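PDB 4TRT: DNA polymerase III subunit beta from Deinococcus radiodurans, which probably tethers DNA polymerases and other proteins to DNA as a ring-shaped sliding clamp, conferring processivity on replication. Local coordinates for residues V1-K9 and L82-S92; P65-H73 and L107-Y115. All blocks are in the same frame, centred on the assembly; numbering follows the deposited sequence.

Contact 1: V1-K9 and L82-S92; sequences VMKANVTKK and LGGELVELELS. Unlike the reference sequence in segment 1-9: V1 (reference Met).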
ATOM      1  N   VAL A   1      17.484 -40.247   0.797  1.00 44.92           N
ATOM      2  CA  VAL A   1      16.347 -39.353   0.397  1.00 43.09           C
ATOM      3  C   VAL A   1      16.897 -38.160  -0.359  1.00 41.70           C
ATOM      4  O   VAL A   1      18.085 -37.835  -0.238  1.00 40.16           O
ATOM      5  CB  VAL A   1      15.554 -38.847   1.625  1.00 41.77           C
ATOM      6  CG1 VAL A   1      14.859 -40.002   2.339  1.00 43.03           C
ATOM      7  CG2 VAL A   1      16.448 -38.078   2.584  1.00 40.16           C
ATOM      8  N   MET A   2      16.040 -37.491  -1.121  1.00 42.15           N
ATOM      9  CA  MET A   2      16.446 -36.248  -1.781  1.00 43.14           C
ATOM     10  C   MET A   2      16.749 -35.138  -0.788  1.00 40.68           C
ATOM     11  O   MET A   2      15.964 -34.865   0.118  1.00 39.36           O
ATOM     12  CB  MET A   2      15.396 -35.748  -2.765  1.00 44.63           C
ATOM     13  CG  MET A   2      15.939 -34.664  -3.685  1.00 47.37           C
ATOM     14  SD  MET A   2      15.489 -33.007  -3.211  1.00 61.51           S
ATOM     15  CE  MET A   2      13.934 -33.064  -4.108  1.00 57.07           C
ATOM     16  N   LYS A   3      17.880 -34.473  -0.998  1.00 40.64           N
ATOM     17  CA  LYS A   3      18.302 -33.340  -0.172  1.00 39.42           C
ATOM     18  C   LYS A   3      18.930 -32.280  -1.071  1.00 39.14           C
ATOM     19  O   LYS A   3      19.721 -32.610  -1.948  1.00 40.66           O
ATOM     20  CB  LYS A   3      19.327 -33.747   0.881  1.00 43.32           C
ATOM     21  CG  LYS A   3      18.741 -34.219   2.195  1.00 44.81           C
ATOM     22  CD  LYS A   3      19.809 -34.886   3.033  1.00 47.20           C
ATOM     23  CE  LYS A   3      19.273 -35.319   4.387  1.00 48.87           C
ATOM     24  NZ  LYS A   3      20.307 -35.967   5.212  1.00 47.65           N
ATOM     25  N   ALA A   4      18.574 -31.015  -0.856  1.00 36.84           N
ATOM     26  CA  ALA A   4      19.145 -29.914  -1.619  1.00 37.36           C
ATOM     27  C   ALA A   4      19.612 -28.794  -0.689  1.00 38.10           C
ATOM     28  O   ALA A   4      18.966 -28.506   0.310  1.00 40.58           O
ATOM     29  CB  ALA A   4      18.140 -29.381  -2.643  1.00 34.36           C
ATOM     30  N   ASN A   5      20.751 -28.189  -1.018  1.00 37.61           N
ATOM     31  CA  ASN A   5      21.210 -26.994  -0.321  1.00 37.98           C
ATOM     32  C   ASN A   5      21.156 -25.827  -1.285  1.00 37.21           C
ATOM     33  O   ASN A   5      21.733 -25.889  -2.351  1.00 37.30           O
ATOM     34  CB  ASN A   5      22.622 -27.196   0.231  1.00 40.39           C
ATOM     35  CG  ASN A   5      22.628 -28.066   1.466  1.00 43.62           C
ATOM     36  OD1 ASN A   5      22.148 -27.667   2.535  1.00 47.54           O
ATOM     37  ND2 ASN A   5      23.161 -29.254   1.329  1.00 49.26           N
ATOM     38  N   VAL A   6      20.444 -24.781  -0.901  1.00 33.99           N
ATOM     39  CA  VAL A   6      20.200 -23.649  -1.768  1.00 35.76           C
ATOM     40  C   VAL A   6      20.304 -22.348  -0.948  1.00 36.97           C
ATOM     41  O   VAL A   6      20.084 -22.340   0.267  1.00 33.39           O
ATOM     42  CB  VAL A   6      18.807 -23.796  -2.469  1.00 35.55           C
ATOM     43  CG1 VAL A   6      17.673 -23.798  -1.459  1.00 35.15           C
ATOM     44  CG2 VAL A   6      18.576 -22.711  -3.503  1.00 33.69           C
ATOM     45  N   THR A   7      20.706 -21.269  -1.615  1.00 35.58           N
ATOM     46  CA  THR A   7      20.747 -19.937  -1.014  1.00 38.69           C
ATOM     47  C   THR A   7      19.325 -19.408  -0.905  1.00 38.14           C
ATOM     48  O   THR A   7      18.556 -19.513  -1.864  1.00 39.29           O
ATOM     49  CB  THR A   7      21.617 -19.006  -1.876  1.00 42.95           C
ATOM     50  OG1 THR A   7      22.991 -19.387  -1.720  1.00 44.52           O
ATOM     51  CG2 THR A   7      21.456 -17.577  -1.476  1.00 50.01           C
ATOM     52  N   LYS A   8      18.965 -18.854   0.249  1.00 36.63           N
ATOM     53  CA  LYS A   8      17.628 -18.304   0.444  1.00 37.53           C
ATOM     54  C   LYS A   8      17.333 -17.181  -0.558  1.00 38.28           C
ATOM     55  O   LYS A   8      16.230 -17.126  -1.112  1.00 35.64           O
ATOM     56  CB  LYS A   8      17.421 -17.791   1.867  1.00 38.70           C
ATOM     57  CG  LYS A   8      15.995 -17.331   2.151  1.00 39.27           C
ATOM     58  CD  LYS A   8      15.808 -16.795   3.563  1.00 41.91           C
ATOM     59  CE  LYS A   8      16.433 -15.414   3.744  1.00 43.63           C
ATOM     60  NZ  LYS A   8      16.473 -15.027   5.169  1.00 43.15           N
ATOM     61  N   LYS A   9      18.311 -16.301  -0.771  1.00 36.87           N
ATOM     62  CA  LYS A   9      18.161 -15.149  -1.660  1.00 38.99           C
ATOM     63  C   LYS A   9      17.741 -15.581  -3.059  1.00 40.09           C
ATOM     64  O   LYS A   9      16.811 -15.020  -3.643  1.00 39.70           O
ATOM     65  CB  LYS A   9      19.467 -14.354  -1.741  1.00 43.09           C
ATOM     66  CG  LYS A   9      19.417 -13.173  -2.713  1.00 46.69           C
ATOM     67  CD  LYS A   9      20.687 -12.338  -2.656  1.00 50.57           C
ATOM     68  CE  LYS A   9      20.935 -11.608  -3.971  1.00 54.73           C
ATOM     69  NZ  LYS A   9      19.679 -11.013  -4.522  1.00 56.40           N
ATOM     70  N   LEU A  82      11.973 -17.373   6.573  1.00 35.56           N
ATOM     71  CA  LEU A  82      13.113 -18.023   7.185  1.00 36.63           C
ATOM     72  C   LEU A  82      14.170 -16.974   7.552  1.00 37.86           C
ATOM     73  O   LEU A  82      14.362 -15.981   6.841  1.00 35.80           O
ATOM     74  CB  LEU A  82      13.723 -19.074   6.276  1.00 36.24           C
ATOM     75  CG  LEU A  82      12.986 -20.372   6.054  1.00 35.08           C
ATOM     76  CD1 LEU A  82      13.779 -21.161   5.025  1.00 35.60           C
ATOM     77  CD2 LEU A  82      12.838 -21.192   7.327  1.00 35.61           C
ATOM     78  N   GLY A  83      14.817 -17.198   8.680  1.00 40.42           N
ATOM     79  CA  GLY A  83      15.825 -16.278   9.195  1.00 44.64           C
ATOM     80  C   GLY A  83      17.165 -16.368   8.490  1.00 46.76           C
ATOM     81  O   GLY A  83      17.718 -15.339   8.067  1.00 51.96           O
ATOM     82  N   GLY A  84      17.702 -17.575   8.350  1.00 42.86           N
ATOM     83  CA  GLY A  84      19.092 -17.729   7.888  1.00 43.20           C
ATOM     84  C   GLY A  84      19.267 -17.424   6.409  1.00 44.78           C
ATOM     85  O   GLY A  84      18.300 -17.077   5.728  1.00 47.85           O
ATOM     86  N   GLU A  85      20.497 -17.543   5.908  1.00 42.71           N
ATOM     87  CA  GLU A  85      20.778 -17.322   4.482  1.00 40.70           C
ATOM     88  C   GLU A  85      20.869 -18.602   3.652  1.00 38.98           C
ATOM     89  O   GLU A  85      20.829 -18.529   2.431  1.00 38.95           O
ATOM     90  CB  GLU A  85      22.040 -16.484   4.292  1.00 43.33           C
ATOM     91  CG  GLU A  85      21.878 -15.037   4.735  1.00 46.64           C
ATOM     92  CD  GLU A  85      20.645 -14.314   4.167  1.00 50.16           C
ATOM     93  OE1 GLU A  85      20.094 -14.696   3.099  1.00 46.46           O
ATOM     94  OE2 GLU A  85      20.212 -13.341   4.820  1.00 50.94           O
ATOM     95  N   LEU A  86      21.009 -19.759   4.307  1.00 35.47           N
ATOM     96  CA  LEU A  86      21.170 -21.014   3.604  1.00 35.75           C
ATOM     97  C   LEU A  86      20.031 -21.961   3.985  1.00 35.11           C
ATOM     98  O   LEU A  86      19.704 -22.131   5.181  1.00 35.79           O
ATOM     99  CB  LEU A  86      22.541 -21.649   3.864  1.00 34.83           C
ATOM    100  CG  LEU A  86      23.786 -20.838   3.478  1.00 34.36           C
ATOM    101  CD1 LEU A  86      25.034 -21.626   3.867  1.00 34.88           C
ATOM    102  CD2 LEU A  86      23.840 -20.455   2.004  1.00 34.24           C
ATOM    103  N   VAL A  87      19.429 -22.557   2.958  1.00 32.78           N
ATOM    104  CA  VAL A  87      18.232 -23.392   3.133  1.00 33.09           C
ATOM    105  C   VAL A  87      18.552 -24.844   2.780  1.00 34.56           C
ATOM    106  O   VAL A  87      19.191 -25.109   1.771  1.00 34.66           O
ATOM    107  CB  VAL A  87      17.072 -22.870   2.275  1.00 33.35           C
ATOM    108  CG1 VAL A  87      15.792 -23.692   2.504  1.00 33.25           C
ATOM    109  CG2 VAL A  87      16.802 -21.390   2.566  1.00 31.95           C
ATOM    110  N   GLU A  88      18.116 -25.770   3.629  1.00 35.02           N
ATOM    111  CA  GLU A  88      18.151 -27.191   3.311  1.00 38.53           C
ATOM    112  C   GLU A  88      16.735 -27.684   2.976  1.00 36.14           C
ATOM    113  O   GLU A  88      15.805 -27.473   3.750  1.00 34.45           O
ATOM    114  CB  GLU A  88      18.719 -28.005   4.479  1.00 41.95           C
ATOM    115  CG  GLU A  88      18.919 -29.470   4.102  1.00 48.64           C
ATOM    116  CD  GLU A  88      19.366 -30.364   5.235  1.00 52.37           C
ATOM    117  OE1 GLU A  88      18.793 -30.271   6.339  1.00 56.57           O
ATOM    118  OE2 GLU A  88      20.267 -31.191   4.988  1.00 56.73           O
ATOM    119  N   LEU A  89      16.593 -28.331   1.822  1.00 34.81           N
ATOM    120  CA  LEU A  89      15.356 -29.006   1.432  1.00 33.57           C
ATOM    121  C   LEU A  89      15.599 -30.490   1.550  1.00 34.12           C
ATOM    122  O   LEU A  89      16.697 -30.979   1.222  1.00 35.02           O
ATOM    123  CB  LEU A  89      14.969 -28.667  -0.011  1.00 32.50           C
ATOM    124  CG  LEU A  89      14.729 -27.193  -0.291  1.00 32.45           C
ATOM    125  CD1 LEU A  89      14.412 -26.969  -1.768  1.00 30.97           C
ATOM    126  CD2 LEU A  89      13.631 -26.669   0.643  1.00 29.38           C
ATOM    127  N   GLU A  90      14.611 -31.206   2.073  1.00 33.82           N
ATOM    128  CA  GLU A  90      14.654 -32.661   2.124  1.00 36.77           C
ATOM    129  C   GLU A  90      13.263 -33.204   1.796  1.00 38.42           C
ATOM    130  O   GLU A  90      12.268 -32.692   2.282  1.00 39.97           O
ATOM    131  CB  GLU A  90      15.123 -33.162   3.494  1.00 39.19           C
ATOM    132  CG  GLU A  90      15.129 -34.689   3.624  1.00 43.03           C
ATOM    133  CD  GLU A  90      15.507 -35.193   5.008  1.00 49.01           C
ATOM    134  OE1 GLU A  90      16.166 -34.467   5.777  1.00 51.96           O
ATOM    135  OE2 GLU A  90      15.160 -36.345   5.325  1.00 57.60           O
ATOM    136  N   LEU A  91      13.198 -34.244   0.973  1.00 39.57           N
ATOM    137  CA  LEU A  91      11.928 -34.847   0.600  1.00 40.98           C
ATOM    138  C   LEU A  91      11.918 -36.277   1.091  1.00 43.88           C
ATOM    139  O   LEU A  91      12.742 -37.096   0.669  1.00 43.50           O
ATOM    140  CB  LEU A  91      11.736 -34.808  -0.919  1.00 40.75           C
ATOM    141  CG  LEU A  91      10.403 -35.376  -1.421  1.00 41.72           C
ATOM    142  CD1 LEU A  91       9.295 -34.394  -1.077  1.00 43.22           C
ATOM    143  CD2 LEU A  91      10.440 -35.630  -2.923  1.00 42.22           C
ATOM    144  N   SER A  92      10.993 -36.569   1.996  1.00 46.24           N
ATOM    145  CA  SER A  92      10.849 -37.899   2.567  1.00 50.11           C
ATOM    146  C   SER A  92       9.383 -38.282   2.568  1.00 52.32           C
ATOM    147  O   SER A  92       8.579 -37.627   3.231  1.00 48.60           O
ATOM    148  CB  SER A  92      11.367 -37.873   4.001  1.00 52.13           C
ATOM    149  OG  SER A  92      11.556 -39.178   4.505  1.00 57.27           O
TER
HETATM  150  O   HOH W   1      13.235 -38.825  -1.312  1.00 48.25           O
HETATM  151  O   HOH W   2      22.286 -24.698   2.060  1.00 44.70           O
HETATM  152  O   HOH W   3      20.633 -16.009   1.038  1.00 38.12           O
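Strands 2-7 and 86-92 are antiparallel neighbours in a sheet of the N-terminal domain of the sliding clamp, with K3 facing E90 and V6 facing V87; their axes approach to 4.6 Å at 166°. Backbone bonds alternate along the ladder: A4 and L89 exchange a pair, as do V6 and V87, and V87 N meets V6 O at 2.8 Å almost head-on, with a C=O...N angle of 174°. M2, A4, V6, V87, L89 and L91 fill the buried face. There V6 and V87 lie side by side, V6 CG1 resting 3.9 Å from V87 CB. The other face is largely polar. The extended chain of K3 runs alongside E90, bringing K3 CE within 3.5 Å of E90 OE1, but the charged atoms stay too far apart for a salt bridge; the E90 carboxylate pairs instead with R99. Past the strand, K8 N donates to E85 O and the K8 side chain reaches the turn before strand 86-92. Its CG is anti to the backbone N, and a bend at chi3 (74°) brings the ammonium to three carbonyls: K8 NZ lies 2.9 Å from L82 O and 2.8 Å from G84 O, with a weak third bond to G83 O. The turn thus grips the lysine through main-chain oxygens, while the E85 carboxylate lies nearby without pairing. On its outer side, strand 2-7 bonds to strand 61-63 through K3 and N5; strand 86-92 bonds to strand 95-100, and helix 8-21 begins at K8.

Contact 2: P65-H73 and L107-Y115; sequences PENFVVPAH and LQTGDIEAY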
ATOM      1  N   PRO A  65      18.160 -36.747  -6.791  1.00 47.03           N
ATOM      2  CA  PRO A  65      17.112 -35.870  -7.303  1.00 46.87           C
ATOM      3  C   PRO A  65      15.769 -36.585  -7.494  1.00 47.30           C
ATOM      4  O   PRO A  65      15.722 -37.744  -7.899  1.00 46.33           O
ATOM      5  CB  PRO A  65      17.675 -35.379  -8.649  1.00 47.51           C
ATOM      6  CG  PRO A  65      18.718 -36.357  -9.028  1.00 50.13           C
ATOM      7  CD  PRO A  65      19.289 -36.855  -7.735  1.00 49.88           C
ATOM      8  N   GLU A  66      14.701 -35.865  -7.189  1.00 45.76           N
ATOM      9  CA  GLU A  66      13.347 -36.375  -7.266  1.00 48.79           C
ATOM     10  C   GLU A  66      12.453 -35.155  -7.471  1.00 46.59           C
ATOM     11  O   GLU A  66      12.794 -34.063  -7.034  1.00 45.24           O
ATOM     12  CB  GLU A  66      13.011 -37.084  -5.958  1.00 52.83           C
ATOM     13  CG  GLU A  66      11.728 -37.883  -5.954  1.00 57.35           C
ATOM     14  CD  GLU A  66      11.515 -38.622  -4.633  1.00 62.58           C
ATOM     15  OE1 GLU A  66      12.477 -38.739  -3.837  1.00 64.16           O
ATOM     16  OE2 GLU A  66      10.386 -39.091  -4.385  1.00 63.52           O
ATOM     17  N   ASN A  67      11.341 -35.330  -8.175  1.00 44.42           N
ATOM     18  CA  ASN A  67      10.430 -34.221  -8.458  1.00 43.41           C
ATOM     19  C   ASN A  67       9.237 -34.257  -7.513  1.00 42.38           C
ATOM     20  O   ASN A  67       8.861 -35.318  -7.028  1.00 43.67           O
ATOM     21  CB  ASN A  67       9.936 -34.278  -9.895  1.00 42.61           C
ATOM     22  CG  ASN A  67      11.061 -34.282 -10.910  1.00 43.27           C
ATOM     23  OD1 ASN A  67      12.134 -33.732 -10.680  1.00 42.46           O
ATOM     24  ND2 ASN A  67      10.813 -34.903 -12.043  1.00 44.29           N
ATOM     25  N   PHE A  68       8.650 -33.098  -7.253  1.00 38.47           N
ATOM     26  CA  PHE A  68       7.494 -33.011  -6.365  1.00 38.86           C
ATOM     27  C   PHE A  68       6.702 -31.747  -6.640  1.00 35.18           C
ATOM     28  O   PHE A  68       7.198 -30.843  -7.313  1.00 33.94           O
ATOM     29  CB  PHE A  68       7.936 -33.047  -4.882  1.00 38.91           C
ATOM     30  CG  PHE A  68       8.849 -31.929  -4.485  1.00 37.40           C
ATOM     31  CD1 PHE A  68      10.229 -32.055  -4.621  1.00 40.22           C
ATOM     32  CD2 PHE A  68       8.347 -30.755  -3.955  1.00 37.58           C
ATOM     33  CE1 PHE A  68      11.077 -31.028  -4.237  1.00 40.03           C
ATOM     34  CE2 PHE A  68       9.188 -29.715  -3.579  1.00 39.00           C
ATOM     35  CZ  PHE A  68      10.563 -29.853  -3.724  1.00 38.14           C
ATOM     36  N   VAL A  69       5.481 -31.695  -6.103  1.00 35.25           N
ATOM     37  CA  VAL A  69       4.671 -30.487  -6.097  1.00 34.20           C
ATOM     38  C   VAL A  69       4.316 -30.075  -4.663  1.00 33.35           C
ATOM     39  O   VAL A  69       4.130 -30.912  -3.782  1.00 34.05           O
ATOM     40  CB  VAL A  69       3.385 -30.625  -6.942  1.00 36.96           C
ATOM     41  CG1 VAL A  69       3.724 -30.885  -8.415  1.00 37.02           C
ATOM     42  CG2 VAL A  69       2.461 -31.708  -6.386  1.00 35.87           C
ATOM     43  N   VAL A  70       4.240 -28.771  -4.445  1.00 33.80           N
ATOM     44  CA  VAL A  70       3.833 -28.192  -3.175  1.00 33.13           C
ATOM     45  C   VAL A  70       2.990 -26.943  -3.482  1.00 33.92           C
ATOM     46  O   VAL A  70       3.129 -26.361  -4.559  1.00 34.62           O
ATOM     47  CB  VAL A  70       5.043 -27.778  -2.297  1.00 33.97           C
ATOM     48  CG1 VAL A  70       5.656 -28.967  -1.572  1.00 36.56           C
ATOM     49  CG2 VAL A  70       6.080 -27.033  -3.136  1.00 34.60           C
ATOM     50  N   PRO A  71       2.107 -26.536  -2.553  1.00 35.53           N
ATOM     51  CA  PRO A  71       1.350 -25.292  -2.763  1.00 36.45           C
ATOM     52  C   PRO A  71       2.318 -24.104  -2.910  1.00 34.40           C
ATOM     53  O   PRO A  71       3.156 -23.873  -2.025  1.00 33.71           O
ATOM     54  CB  PRO A  71       0.495 -25.160  -1.495  1.00 37.31           C
ATOM     55  CG  PRO A  71       0.532 -26.494  -0.832  1.00 39.26           C
ATOM     56  CD  PRO A  71       1.829 -27.135  -1.236  1.00 38.11           C
ATOM     57  N   ALA A  72       2.210 -23.385  -4.025  1.00 33.34           N
ATOM     58  CA  ALA A  72       3.198 -22.391  -4.403  1.00 34.26           C
ATOM     59  C   ALA A  72       3.291 -21.222  -3.424  1.00 32.75           C
ATOM     60  O   ALA A  72       4.395 -20.810  -3.069  1.00 32.52           O
ATOM     61  CB  ALA A  72       2.928 -21.880  -5.813  1.00 33.14           C
ATOM     62  N   HIS A  73       2.154 -20.684  -2.987  1.00 33.14           N
ATOM     63  CA  HIS A  73       2.184 -19.469  -2.157  1.00 34.56           C
ATOM     64  C   HIS A  73       2.616 -19.744  -0.749  1.00 33.66           C
ATOM     65  O   HIS A  73       3.364 -18.958  -0.150  1.00 34.24           O
ATOM     66  CB  HIS A  73       0.853 -18.743  -2.210  1.00 36.63           C
ATOM     67  CG  HIS A  73       0.542 -18.208  -3.573  1.00 40.05           C
ATOM     68  ND1 HIS A  73       0.082 -19.005  -4.565  1.00 40.64           N
ATOM     69  CD2 HIS A  73       0.673 -16.932  -4.118  1.00 39.85           C
ATOM     70  CE1 HIS A  73      -0.070 -18.286  -5.682  1.00 39.62           C
ATOM     71  NE2 HIS A  73       0.285 -17.016  -5.418  1.00 42.47           N
ATOM     72  N   LEU A 107       6.141 -29.348   4.765  1.00 38.46           N
ATOM     73  CA  LEU A 107       4.977 -29.179   3.894  1.00 38.33           C
ATOM     74  C   LEU A 107       4.554 -30.523   3.293  1.00 40.29           C
ATOM     75  O   LEU A 107       5.393 -31.281   2.794  1.00 36.07           O
ATOM     76  CB  LEU A 107       5.284 -28.250   2.718  1.00 40.14           C
ATOM     77  CG  LEU A 107       5.423 -26.752   2.882  1.00 42.94           C
ATOM     78  CD1 LEU A 107       6.678 -26.487   3.700  1.00 48.76           C
ATOM     79  CD2 LEU A 107       5.518 -26.095   1.509  1.00 44.80           C
ATOM     80  N   GLN A 108       3.254 -30.806   3.338  1.00 40.14           N
ATOM     81  CA  GLN A 108       2.703 -31.933   2.602  1.00 40.78           C
ATOM     82  C   GLN A 108       2.831 -31.685   1.107  1.00 36.89           C
ATOM     83  O   GLN A 108       2.479 -30.616   0.629  1.00 36.59           O
ATOM     84  CB  GLN A 108       1.232 -32.143   2.963  1.00 45.92           C
ATOM     85  CG  GLN A 108       1.056 -32.763   4.336  1.00 51.55           C
ATOM     86  CD  GLN A 108       1.631 -34.167   4.447  1.00 55.12           C
ATOM     87  OE1 GLN A 108       1.198 -35.103   3.762  1.00 62.92           O
ATOM     88  NE2 GLN A 108       2.613 -34.321   5.327  1.00 58.06           N
ATOM     89  N   THR A 109       3.370 -32.656   0.383  1.00 36.54           N
ATOM     90  CA  THR A 109       3.513 -32.549  -1.066  1.00 36.22           C
ATOM     91  C   THR A 109       2.260 -33.100  -1.736  1.00 38.10           C
ATOM     92  O   THR A 109       1.496 -33.829  -1.113  1.00 38.78           O
ATOM     93  CB  THR A 109       4.729 -33.344  -1.564  1.00 36.33           C
ATOM     94  OG1 THR A 109       4.610 -34.692  -1.112  1.00 39.80           O
ATOM     95  CG2 THR A 109       6.019 -32.761  -1.018  1.00 34.32           C
ATOM     96  N   GLY A 110       2.077 -32.779  -3.016  1.00 37.90           N
ATOM     97  CA  GLY A 110       0.881 -33.162  -3.755  1.00 39.96           C
ATOM     98  C   GLY A 110       1.115 -34.265  -4.763  1.00 42.20           C
ATOM     99  O   GLY A 110       2.126 -34.975  -4.726  1.00 41.45           O
ATOM    100  N   ASP A 111       0.162 -34.401  -5.676  1.00 46.24           N
ATOM    101  CA  ASP A 111       0.174 -35.482  -6.661  1.00 47.20           C
ATOM    102  C   ASP A 111       0.983 -35.055  -7.887  1.00 45.72           C
ATOM    103  O   ASP A 111       0.424 -34.631  -8.878  1.00 46.24           O
ATOM    104  CB  ASP A 111      -1.271 -35.831  -7.042  1.00 48.98           C
ATOM    105  CG  ASP A 111      -1.385 -37.113  -7.862  1.00 52.63           C
ATOM    106  OD1 ASP A 111      -0.365 -37.793  -8.110  1.00 53.17           O
ATOM    107  OD2 ASP A 111      -2.523 -37.441  -8.247  1.00 53.75           O
ATOM    108  N   ILE A 112       2.304 -35.186  -7.810  1.00 46.64           N
ATOM    109  CA  ILE A 112       3.192 -34.820  -8.933  1.00 47.90           C
ATOM    110  C   ILE A 112       2.806 -35.567 -10.233  1.00 50.78           C
ATOM    111  O   ILE A 112       2.828 -34.983 -11.317  1.00 48.17           O
ATOM    112  CB  ILE A 112       4.669 -35.110  -8.566  1.00 48.23           C
ATOM    113  CG1 ILE A 112       5.634 -34.758  -9.701  1.00 48.98           C
ATOM    114  CG2 ILE A 112       4.861 -36.578  -8.213  1.00 50.97           C
ATOM    115  CD1 ILE A 112       5.691 -33.299 -10.042  1.00 45.55           C
ATOM    116  N   GLU A 113       2.417 -36.836 -10.115  1.00 54.88           N
ATOM    117  CA  GLU A 113       2.024 -37.638 -11.293  1.00 58.64           C
ATOM    118  C   GLU A 113       0.872 -37.024 -12.084  1.00 57.15           C
ATOM    119  O   GLU A 113       0.800 -37.194 -13.292  1.00 58.58           O
ATOM    120  CB  GLU A 113       1.648 -39.070 -10.894  1.00 62.75           C
ATOM    121  CG  GLU A 113       2.779 -39.875 -10.263  1.00 66.74           C
ATOM    122  CD  GLU A 113       3.958 -40.080 -11.202  1.00 70.65           C
ATOM    123  OE1 GLU A 113       4.031 -41.158 -11.847  1.00 74.68           O
ATOM    124  OE2 GLU A 113       4.802 -39.164 -11.301  1.00 68.40           O
ATOM    125  N   ALA A 114      -0.013 -36.303 -11.406  1.00 55.32           N
ATOM    126  CA  ALA A 114      -1.149 -35.668 -12.062  1.00 55.03           C
ATOM    127  C   ALA A 114      -0.867 -34.249 -12.573  1.00 51.65           C
ATOM    128  O   ALA A 114      -1.727 -33.666 -13.229  1.00 52.61           O
ATOM    129  CB  ALA A 114      -2.348 -35.650 -11.123  1.00 55.51           C
ATOM    130  N   TYR A 115       0.301 -33.679 -12.260  1.00 49.15           N
ATOM    131  CA  TYR A 115       0.644 -32.333 -12.742  1.00 47.73           C
ATOM    132  C   TYR A 115       1.127 -32.405 -14.205  1.00 47.90           C
ATOM    133  O   TYR A 115       1.938 -33.265 -14.532  1.00 50.81           O
ATOM    134  CB  TYR A 115       1.710 -31.659 -11.855  1.00 46.14           C
ATOM    135  CG  TYR A 115       1.785 -30.169 -12.091  1.00 43.35           C
ATOM    136  CD1 TYR A 115       2.562 -29.649 -13.121  1.00 44.36           C
ATOM    137  CD2 TYR A 115       1.033 -29.284 -11.330  1.00 41.84           C
ATOM    138  CE1 TYR A 115       2.608 -28.281 -13.375  1.00 42.95           C
ATOM    139  CE2 TYR A 115       1.069 -27.926 -11.578  1.00 40.56           C
ATOM    140  CZ  TYR A 115       1.860 -27.427 -12.606  1.00 41.45           C
ATOM    141  OH  TYR A 115       1.893 -26.078 -12.853  1.00 40.45           O
TER
HETATM  142  O   HOH W   4       4.845 -34.363  -4.886  1.00 39.25           O
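V69, on strand 68-71 at the edge of an antiparallel sheet in the N-terminal domain of the sliding clamp, packs against the chain as it leaves strand 103-108 and turns through D111, the centre of an inverse gamma turn, into the 3-10 segment 112-114. The polar link is small. One direct hydrogen bond joins the segments, from G110 N to V69 O at 2.9 Å; the donor stands 41° out of the carbonyl plane, so the bond does not follow a lone pair. A water bridges the same residues, accepting from V69 N and donating to G110 O. Apolar contacts supply the rest. V69 CG1, anti to its carbonyl carbon (chi1 -62°), is directed to I112 CD1, 3.5 Å away, and also meets Y115 CB at 4.1 Å. The I112 side chain meets it at a slant, its CG1 anti to the backbone N, which carries CD1 over to V69. The second branch, V69 CG2, presses on the main chain, 3.4 Å from G110 CA; a CB on that glycine would collide with it, which is consistent with the lack of a side chain there. An alanine in place of V69 is likely to leave I112 CD1 without its closest methyl partner and open a gap over the G110 backbone. Farther along, V70 CB faces L107 CD2, beside F75 and I78 of helix 72-81. T109 divides its side chain between two environments: its hydroxyl bonds to Q94, while T109 CG2 lies 3.9 Å from V70 CG1 and approaches the F68 ring obliquely at 4.3 Å from F68 CD2.

Overall arrangement
Both contacts lie in the N-terminal domain, their centres about 16 Å apart, and their segments alternate along the chain. Contact 1 is a regular strand pairing inside one sheet, with a buried apolar face and a largely polar face, and buries 872 Å². Contact 2 buries 455 Å² and joins the edge of a second sheet to the chain leaving the first, relying on side-chain packing with a single direct hydrogen bond. Each is partly buried. They meet where the inner face of contact 1 packs on contact 2: M2 CE is 3.5 Å from F68 CE1, which joins the two sheets, while L91 CD1 lies 3.7 Å from the T109 methyl CG2 on the chain leaving its own sheet.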